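PDB 7JRM: F5/8 type C domain protein from Clostridium perfringens, which probably binds carbohydrate through its carbohydrate-binding module, as part of a larger O-glycopeptidase (ZmpB) adapted to recognising and cleaving mucins. Local coordinates for residues N400-D414 and L440-F452. Residues are numbered along the deposited sequence; the frame is centred on the assembly and turned at random.
Sequences NREGKNVAKTIRVVD and LYGVHVLFEDEGF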
# COMPACT_ATOMS: atom_id res chain seq x y z
N ASN A 400 -30.52 -20.57 -7.17
CA ASN A 400 -29.14 -21.04 -7.12
C ASN A 400 -28.38 -20.18 -6.11
O ASN A 400 -28.96 -19.39 -5.37
CB ASN A 400 -28.51 -21.02 -8.51
CG ASN A 400 -28.42 -19.62 -9.10
OD1 ASN A 400 -29.00 -18.67 -8.57
ND2 ASN A 400 -27.70 -19.49 -10.20
N ARG A 401 -27.05 -20.33 -6.08
CA ARG A 401 -26.26 -19.57 -5.11
C ARG A 401 -26.34 -18.07 -5.37
O ARG A 401 -26.30 -17.27 -4.43
CB ARG A 401 -24.80 -20.04 -5.14
CG ARG A 401 -24.54 -21.26 -4.28
CD ARG A 401 -23.06 -21.63 -4.30
NE ARG A 401 -22.67 -22.24 -5.56
CZ ARG A 401 -21.49 -22.82 -5.77
NH1 ARG A 401 -20.59 -22.88 -4.80
NH2 ARG A 401 -21.22 -23.35 -6.96
N GLU A 402 -26.46 -17.66 -6.64
CA GLU A 402 -26.55 -16.25 -6.99
C GLU A 402 -27.95 -15.68 -6.81
O GLU A 402 -28.18 -14.53 -7.18
CB GLU A 402 -26.08 -16.04 -8.43
CG GLU A 402 -24.97 -15.01 -8.57
N GLY A 403 -28.89 -16.46 -6.27
CA GLY A 403 -30.24 -15.98 -6.09
C GLY A 403 -31.06 -15.89 -7.35
O GLY A 403 -32.05 -15.16 -7.39
N LYS A 404 -30.67 -16.62 -8.40
CA LYS A 404 -31.36 -16.59 -9.68
C LYS A 404 -32.27 -17.81 -9.81
O LYS A 404 -31.89 -18.92 -9.44
CB LYS A 404 -30.36 -16.56 -10.83
CG LYS A 404 -30.93 -16.97 -12.18
CD LYS A 404 -30.02 -16.54 -13.32
CE LYS A 404 -30.22 -17.42 -14.55
NZ LYS A 404 -29.59 -18.76 -14.38
N ASN A 405 -33.48 -17.58 -10.32
CA ASN A 405 -34.40 -18.68 -10.58
C ASN A 405 -33.90 -19.50 -11.75
O ASN A 405 -33.72 -18.98 -12.86
CB ASN A 405 -35.80 -18.13 -10.86
CG ASN A 405 -36.85 -19.23 -10.94
OD1 ASN A 405 -36.56 -20.40 -10.68
ND2 ASN A 405 -38.07 -18.85 -11.31
N VAL A 406 -33.67 -20.79 -11.52
CA VAL A 406 -33.14 -21.69 -12.54
C VAL A 406 -34.18 -22.71 -12.99
O VAL A 406 -33.83 -23.74 -13.55
CB VAL A 406 -31.85 -22.38 -12.05
CG1 VAL A 406 -30.74 -21.36 -11.84
CG2 VAL A 406 -32.12 -23.15 -10.77
N ALA A 407 -35.46 -22.43 -12.74
CA ALA A 407 -36.52 -23.34 -13.18
C ALA A 407 -36.61 -23.34 -14.70
O ALA A 407 -36.49 -22.30 -15.35
CB ALA A 407 -37.85 -22.93 -12.56
N LYS A 408 -36.83 -24.53 -15.27
CA LYS A 408 -36.77 -24.72 -16.71
C LYS A 408 -38.13 -25.10 -17.28
O LYS A 408 -38.73 -24.32 -18.03
CB LYS A 408 -35.72 -25.78 -17.06
CG LYS A 408 -34.30 -25.40 -16.66
CD LYS A 408 -33.93 -24.02 -17.20
CE LYS A 408 -32.55 -23.60 -16.71
NZ LYS A 408 -32.38 -22.12 -16.76
N THR A 409 -38.64 -26.29 -16.96
CA THR A 409 -39.83 -26.83 -17.61
C THR A 409 -40.94 -27.05 -16.59
O THR A 409 -40.72 -27.68 -15.55
CB THR A 409 -39.51 -28.15 -18.31
OG1 THR A 409 -38.58 -27.91 -19.38
CG2 THR A 409 -40.77 -28.78 -18.88
N ILE A 410 -42.12 -26.52 -16.89
CA ILE A 410 -43.33 -26.74 -16.11
C ILE A 410 -44.22 -27.68 -16.91
O ILE A 410 -44.76 -27.29 -17.95
CB ILE A 410 -44.06 -25.43 -15.79
CG1 ILE A 410 -43.15 -24.48 -15.01
CG2 ILE A 410 -45.34 -25.71 -15.01
CD1 ILE A 410 -42.89 -24.91 -13.60
N ARG A 411 -44.38 -28.91 -16.43
CA ARG A 411 -45.24 -29.88 -17.08
C ARG A 411 -46.22 -30.46 -16.06
O ARG A 411 -45.87 -30.66 -14.90
CB ARG A 411 -44.41 -31.00 -17.75
CG ARG A 411 -44.06 -32.18 -16.86
CD ARG A 411 -43.72 -33.41 -17.69
NE ARG A 411 -42.93 -33.07 -18.87
CZ ARG A 411 -41.61 -33.22 -18.95
NH1 ARG A 411 -40.93 -33.70 -17.93
NH2 ARG A 411 -40.98 -32.88 -20.07
N VAL A 412 -47.45 -30.70 -16.51
CA VAL A 412 -48.51 -31.24 -15.67
C VAL A 412 -48.82 -32.65 -16.15
O VAL A 412 -48.95 -32.89 -17.36
CB VAL A 412 -49.76 -30.35 -15.71
CG1 VAL A 412 -50.75 -30.79 -14.64
CG2 VAL A 412 -49.38 -28.89 -15.52
N VAL A 413 -48.94 -33.58 -15.21
CA VAL A 413 -49.13 -34.99 -15.50
C VAL A 413 -50.41 -35.47 -14.85
O VAL A 413 -50.74 -35.05 -13.73
CB VAL A 413 -47.92 -35.83 -15.02
CG1 VAL A 413 -47.86 -37.14 -15.77
CG2 VAL A 413 -46.63 -35.05 -15.21
N ASP A 414 -51.13 -36.35 -15.54
CA ASP A 414 -52.36 -36.93 -15.01
C ASP A 414 -52.04 -38.25 -14.30
O ASP A 414 -50.88 -38.62 -14.12
CB ASP A 414 -53.39 -37.10 -16.12
CG ASP A 414 -52.84 -37.83 -17.34
OD1 ASP A 414 -52.23 -38.90 -17.17
OD2 ASP A 414 -53.02 -37.32 -18.46
N LEU A 440 -56.54 -37.06 -9.70
CA LEU A 440 -55.31 -36.51 -9.14
C LEU A 440 -54.35 -36.11 -10.26
O LEU A 440 -54.24 -36.81 -11.27
CB LEU A 440 -54.64 -37.53 -8.22
CG LEU A 440 -53.77 -36.98 -7.08
CD1 LEU A 440 -54.29 -35.63 -6.60
CD2 LEU A 440 -53.71 -37.98 -5.93
N TYR A 441 -53.66 -34.99 -10.06
CA TYR A 441 -52.72 -34.48 -11.05
C TYR A 441 -51.45 -34.03 -10.35
O TYR A 441 -51.48 -33.54 -9.22
CB TYR A 441 -53.33 -33.31 -11.84
CG TYR A 441 -54.46 -33.73 -12.75
CD1 TYR A 441 -55.76 -33.80 -12.28
CD2 TYR A 441 -54.22 -34.05 -14.08
CE1 TYR A 441 -56.80 -34.18 -13.11
CE2 TYR A 441 -55.26 -34.43 -14.92
CZ TYR A 441 -56.54 -34.49 -14.43
OH TYR A 441 -57.57 -34.87 -15.26
N GLY A 442 -50.33 -34.20 -11.04
CA GLY A 442 -49.03 -33.80 -10.52
C GLY A 442 -48.42 -32.70 -11.37
O GLY A 442 -48.61 -32.65 -12.59
N VAL A 443 -47.68 -31.81 -10.71
CA VAL A 443 -47.00 -30.70 -11.37
C VAL A 443 -45.50 -30.88 -11.14
O VAL A 443 -45.04 -30.92 -10.00
CB VAL A 443 -47.47 -29.34 -10.84
CG1 VAL A 443 -46.77 -28.21 -11.56
CG2 VAL A 443 -48.98 -29.22 -10.98
N HIS A 444 -44.75 -30.98 -12.23
CA HIS A 444 -43.30 -31.18 -12.18
C HIS A 444 -42.61 -29.89 -12.61
O HIS A 444 -42.79 -29.43 -13.74
CB HIS A 444 -42.88 -32.34 -13.08
CG HIS A 444 -43.34 -33.68 -12.59
ND1 HIS A 444 -44.65 -34.11 -12.72
CD2 HIS A 444 -42.67 -34.68 -11.98
CE1 HIS A 444 -44.76 -35.32 -12.21
NE2 HIS A 444 -43.58 -35.69 -11.75
N VAL A 445 -41.82 -29.32 -11.71
CA VAL A 445 -41.06 -28.10 -11.97
C VAL A 445 -39.62 -28.53 -12.23
O VAL A 445 -38.84 -28.71 -11.29
CB VAL A 445 -41.16 -27.11 -10.81
CG1 VAL A 445 -40.35 -25.85 -11.11
CG2 VAL A 445 -42.62 -26.77 -10.52
N LEU A 446 -39.27 -28.69 -13.50
CA LEU A 446 -37.92 -29.10 -13.87
C LEU A 446 -36.98 -27.90 -13.80
O LEU A 446 -37.31 -26.81 -14.26
CB LEU A 446 -37.90 -29.70 -15.27
CG LEU A 446 -38.78 -30.91 -15.60
CD1 LEU A 446 -38.13 -31.76 -16.69
CD2 LEU A 446 -39.08 -31.76 -14.38
N PHE A 447 -35.80 -28.12 -13.23
CA PHE A 447 -34.80 -27.07 -13.15
C PHE A 447 -33.41 -27.68 -13.28
O PHE A 447 -33.18 -28.83 -12.89
CB PHE A 447 -34.92 -26.27 -11.84
CG PHE A 447 -34.39 -26.98 -10.63
CD1 PHE A 447 -35.21 -27.82 -9.89
CD2 PHE A 447 -33.08 -26.79 -10.21
CE1 PHE A 447 -34.73 -28.47 -8.77
CE2 PHE A 447 -32.60 -27.44 -9.09
CZ PHE A 447 -33.42 -28.28 -8.37
N GLU A 448 -32.49 -26.89 -13.83
CA GLU A 448 -31.11 -27.33 -14.01
C GLU A 448 -30.19 -26.12 -14.00
O GLU A 448 -30.57 -25.03 -14.44
CB GLU A 448 -30.93 -28.14 -15.30
CG GLU A 448 -31.01 -27.32 -16.58
CD GLU A 448 -31.41 -28.15 -17.78
OE1 GLU A 448 -30.64 -29.05 -18.17
OE2 GLU A 448 -32.50 -27.90 -18.34
N ASP A 449 -28.98 -26.32 -13.49
CA ASP A 449 -27.96 -25.28 -13.44
C ASP A 449 -26.61 -25.97 -13.28
O ASP A 449 -26.52 -27.20 -13.28
CB ASP A 449 -28.24 -24.28 -12.31
CG ASP A 449 -27.55 -22.95 -12.52
OD1 ASP A 449 -27.53 -22.46 -13.67
OD2 ASP A 449 -27.02 -22.39 -11.54
N GLU A 450 -25.56 -25.17 -13.14
CA GLU A 450 -24.22 -25.70 -12.95
C GLU A 450 -24.14 -26.51 -11.66
O GLU A 450 -23.98 -25.94 -10.57
CB GLU A 450 -23.18 -24.58 -12.95
CG GLU A 450 -21.75 -25.05 -12.73
CD GLU A 450 -21.39 -26.25 -13.58
OE1 GLU A 450 -21.35 -27.37 -13.04
OE2 GLU A 450 -21.16 -26.07 -14.80
N GLY A 451 -24.26 -27.83 -11.76
CA GLY A 451 -24.21 -28.70 -10.61
C GLY A 451 -25.46 -28.73 -9.76
O GLY A 451 -25.47 -29.42 -8.73
N PHE A 452 -26.52 -28.02 -10.16
CA PHE A 452 -27.76 -27.94 -9.39
C PHE A 452 -28.92 -28.29 -10.30
O PHE A 452 -29.23 -27.53 -11.23
CB PHE A 452 -27.93 -26.55 -8.77
CG PHE A 452 -29.10 -26.44 -7.84
CD1 PHE A 452 -29.38 -27.45 -6.93
CD2 PHE A 452 -29.92 -25.33 -7.86
CE1 PHE A 452 -30.45 -27.35 -6.06
CE2 PHE A 452 -31.00 -25.22 -7.00
CZ PHE A 452 -31.26 -26.23 -6.10
O HOH W 1 -22.86 -24.36 -8.95
O HOH W 2 -29.79 -21.60 -15.87
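Leu446, His444 and Arg411 bury the most surface where strands 407-413 and 440-449 pair antiparallel, the axes of the short segments running at 157° to each other. Leu446 stands opposite a classic beta bulge: its carbonyl O accepts from two successive amides, Lys408 N at a suspiciously short 2.5 Å and Thr409 N at 3.1 Å. On the face that carries Thr409, Arg411, His444 and Val413, Leu446 CB packs 3.8 Å from Thr409 CB, and its methyl CD1 reaches Arg411 NH1 at 3.6 Å. Arg411 and His444 form a hydrogen-bonded pair in which His444 N meets Arg411 O at 2.9 Å. With CG anti to its own carbonyl carbon (chi1 -68°), the imidazole is tipped to bring ND1 beside Val413 CG2, 3.3 Å away; that nitrogen is buried with no polar partner in the model. On the other face, Ile410 and Val445 lie side by side, CD1 of Ile410 being 3.6 Å from CG2 of Val445. In the turn preceding strand 407-413, Asn400 ND2 donates to Asp449 OD2 at 3.3 Å, meeting it from above the carboxylate plane. The pair lies inside a mixed sheet: strand 419-424 flanks 407-413, with Glu422 in a salt bridge to Arg411, while strand 452-461 flanks 440-449, where Phe457 meets the His444 ring edge-to-face.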